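PDB 3DRF: oligopeptide-binding protein oppA from Lactococcus lactis, which binds oligopeptides for the OppABCDF ABC transporter and is essential for uptake of peptides longer than three residues and for growth in milk. Local coordinates for residues Ala265-Ser270 / Lys290-Leu295. Numbering follows the deposited sequence.
Sequences AALSSS and KGYKVL
Leu267 and Tyr292 bring the two segments together, with their CA atoms 8.6 Å apart. Leu267 sits in the last turn of helix 263-268. Tyr292 opens the long strand 292-307. The helix ends in a Schellman motif, where Ser270 takes a positive phi of 62° and its N bonds to Leu267 O at 3.1 Å. Leu267 O also accepts from Tyr292 OH at 2.7 Å. This hydroxyl lies in the carbonyl plane on a lone pair, at a C=O...O angle of 117°. The contact thus ties a helix C-terminus to the start of a strand in this Venus fly-trap binding protein. That strand pairs antiparallel with strand 536-549. With CG anti to the carbonyl carbon (chi1 -62°), the Leu267 branch crosses the Tyr292 side chain obliquely, and Leu267 CD2 meets Tyr292 CE1 at 3.6 Å. Leu267 also packs on Val286 and Pro547. The oxygen of a water lies 2.7 Å from Tyr292 OH and donates to it; the water also makes a weak bond to Ser270 OG. A phenylalanine in place of Tyr292 would probably keep much of the packing on Leu267 but cost Leu267 O its side-chain donor and the water an acceptor. Ser270 O is bonded to Lys36 NZ.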
ATOM      1  N   ALA A 265      26.130   2.271  -8.454  1.00  9.48           N
ATOM      2  CA  ALA A 265      27.131   3.226  -8.938  1.00  9.81           C
ATOM      3  C   ALA A 265      26.896   4.581  -8.233  1.00  9.89           C
ATOM      4  O   ALA A 265      27.816   5.274  -7.944  1.00  9.50           O
ATOM      5  CB  ALA A 265      26.995   3.398 -10.485  1.00 10.23           C
ATOM      6  N   ALA A 266      25.640   4.942  -7.988  1.00  9.24           N
ATOM      7  CA  ALA A 266      25.331   6.192  -7.267  1.00  9.87           C
ATOM      8  C   ALA A 266      25.846   6.176  -5.847  1.00  9.91           C
ATOM      9  O   ALA A 266      26.287   7.163  -5.360  1.00 11.97           O
ATOM     10  CB  ALA A 266      23.793   6.469  -7.287  1.00 10.40           C
ATOM     11  N   LEU A 267      25.803   5.031  -5.197  1.00  9.59           N
ATOM     12  CA  LEU A 267      26.413   4.904  -3.898  1.00 10.06           C
ATOM     13  C   LEU A 267      27.945   4.921  -3.984  1.00 10.86           C
ATOM     14  O   LEU A 267      28.558   5.560  -3.188  1.00 11.90           O
ATOM     15  CB  LEU A 267      25.971   3.603  -3.207  1.00  9.71           C
ATOM     16  CG  LEU A 267      24.450   3.484  -2.925  1.00  9.62           C
ATOM     17  CD1 LEU A 267      24.103   2.007  -2.543  1.00 11.66           C
ATOM     18  CD2 LEU A 267      24.085   4.440  -1.783  1.00 10.60           C
ATOM     19  N   SER A 268      28.522   4.248  -4.968  1.00 10.67           N
ATOM     20  CA  SER A 268      29.974   4.226  -5.112  1.00 10.80           C
ATOM     21  C   SER A 268      30.540   5.645  -5.364  1.00 11.52           C
ATOM     22  O   SER A 268      31.601   5.947  -4.959  1.00 13.04           O
ATOM     23  CB  SER A 268      30.382   3.257  -6.230  1.00 10.94           C
ATOM     24  OG  SER A 268      29.973   1.957  -5.936  1.00 11.70           O
ATOM     25  N   SER A 269      29.789   6.470  -6.041  1.00 11.18           N
ATOM     26  CA  SER A 269      30.251   7.832  -6.380  1.00 12.32           C
ATOM     27  C   SER A 269      29.770   8.892  -5.353  1.00 12.92           C
ATOM     28  O   SER A 269      30.001  10.052  -5.518  1.00 13.35           O
ATOM     29  CB  SER A 269      29.743   8.181  -7.761  1.00 12.77           C
ATOM     30  OG  SER A 269      28.359   8.474  -7.769  1.00 14.09           O
ATOM     31  N   SER A 270      29.065   8.456  -4.316  1.00 13.38           N
ATOM     32  CA  SER A 270      28.502   9.375  -3.285  1.00 14.67           C
ATOM     33  C   SER A 270      27.501  10.374  -3.836  1.00 14.38           C
ATOM     34  O   SER A 270      27.352  11.448  -3.304  1.00 15.62           O
ATOM     35  CB  SER A 270      29.639  10.109  -2.544  1.00 15.67           C
ATOM     36  OG  SER A 270      30.328   9.260  -1.690  1.00 19.06           O
ATOM     37  N   LYS A 290      32.337   0.448   0.826  1.00 20.83           N
ATOM     38  CA  LYS A 290      32.946   1.169   1.900  1.00 21.45           C
ATOM     39  C   LYS A 290      32.244   2.543   2.063  1.00 19.96           C
ATOM     40  O   LYS A 290      31.749   3.139   1.125  1.00 20.58           O
ATOM     41  CB  LYS A 290      34.430   1.351   1.586  1.00 22.43           C
ATOM     42  CG  LYS A 290      35.229   0.003   1.508  1.00 25.70           C
ATOM     43  CD  LYS A 290      34.947  -0.986   2.652  1.00 29.60           C
ATOM     44  CE  LYS A 290      35.607  -2.331   2.422  1.00 31.85           C
ATOM     45  NZ  LYS A 290      35.151  -3.328   3.433  1.00 33.72           N
ATOM     46  N   GLY A 291      32.200   2.974   3.286  1.00 18.68           N
ATOM     47  CA  GLY A 291      31.677   4.283   3.615  1.00 17.39           C
ATOM     48  C   GLY A 291      30.203   4.387   3.959  1.00 16.32           C
ATOM     49  O   GLY A 291      29.739   5.455   4.161  1.00 15.05           O
ATOM     50  N   TYR A 292      29.550   3.235   4.045  1.00 15.62           N
ATOM     51  CA  TYR A 292      28.104   3.173   4.379  1.00 15.42           C
ATOM     52  C   TYR A 292      27.817   2.239   5.565  1.00 16.01           C
ATOM     53  O   TYR A 292      28.492   1.263   5.722  1.00 17.05           O
ATOM     54  CB  TYR A 292      27.310   2.700   3.142  1.00 15.42           C
ATOM     55  CG  TYR A 292      27.239   3.739   2.011  1.00 14.89           C
ATOM     56  CD1 TYR A 292      26.219   4.683   1.946  1.00 14.54           C
ATOM     57  CD2 TYR A 292      28.206   3.777   1.027  1.00 15.68           C
ATOM     58  CE1 TYR A 292      26.180   5.612   0.957  1.00 14.63           C
ATOM     59  CE2 TYR A 292      28.180   4.686   0.079  1.00 15.52           C
ATOM     60  CZ  TYR A 292      27.189   5.603   0.023  1.00 15.69           C
ATOM     61  OH  TYR A 292      27.191   6.465  -1.031  1.00 17.11           O
ATOM     62  N   LYS A 293      26.822   2.613   6.376  1.00 15.92           N
ATOM     63  CA  LYS A 293      26.142   1.803   7.391  1.00 16.12           C
ATOM     64  C   LYS A 293      24.859   1.265   6.721  1.00 15.02           C
ATOM     65  O   LYS A 293      24.252   1.966   5.994  1.00 15.60           O
ATOM     66  CB  LYS A 293      25.806   2.714   8.584  1.00 17.32           C
ATOM     67  CG  LYS A 293      25.114   2.019   9.741  1.00 20.32           C
ATOM     68  CD  LYS A 293      24.970   2.913  10.949  1.00 23.22           C
ATOM     69  CE  LYS A 293      24.198   2.251  12.014  1.00 24.17           C
ATOM     70  NZ  LYS A 293      24.045   3.134  13.211  1.00 26.70           N
ATOM     71  N   VAL A 294      24.490   0.035   6.942  1.00 13.50           N
ATOM     72  CA  VAL A 294      23.272  -0.518   6.344  1.00 12.67           C
ATOM     73  C   VAL A 294      22.244  -0.814   7.420  1.00 11.63           C
ATOM     74  O   VAL A 294      22.478  -1.658   8.260  1.00 12.24           O
ATOM     75  CB  VAL A 294      23.594  -1.760   5.538  1.00 13.26           C
ATOM     76  CG1 VAL A 294      22.359  -2.278   4.874  1.00 14.20           C
ATOM     77  CG2 VAL A 294      24.679  -1.444   4.475  1.00 14.01           C
ATOM     78  N   LEU A 295      21.152  -0.062   7.409  1.00 10.02           N
ATOM     79  CA  LEU A 295      20.090  -0.214   8.393  1.00  9.31           C
ATOM     80  C   LEU A 295      19.091  -1.244   7.903  1.00  8.79           C
ATOM     81  O   LEU A 295      19.042  -1.480   6.754  1.00 10.20           O
ATOM     82  CB  LEU A 295      19.401   1.132   8.611  1.00  9.55           C
ATOM     83  CG  LEU A 295      20.311   2.332   8.959  1.00 10.07           C
ATOM     84  CD1 LEU A 295      19.449   3.574   9.114  1.00 12.29           C
ATOM     85  CD2 LEU A 295      21.003   1.991  10.246  1.00 11.73           C
TER
HETATM   86  O   HOH W   1      27.241   9.075  -0.168  1.00 23.69           O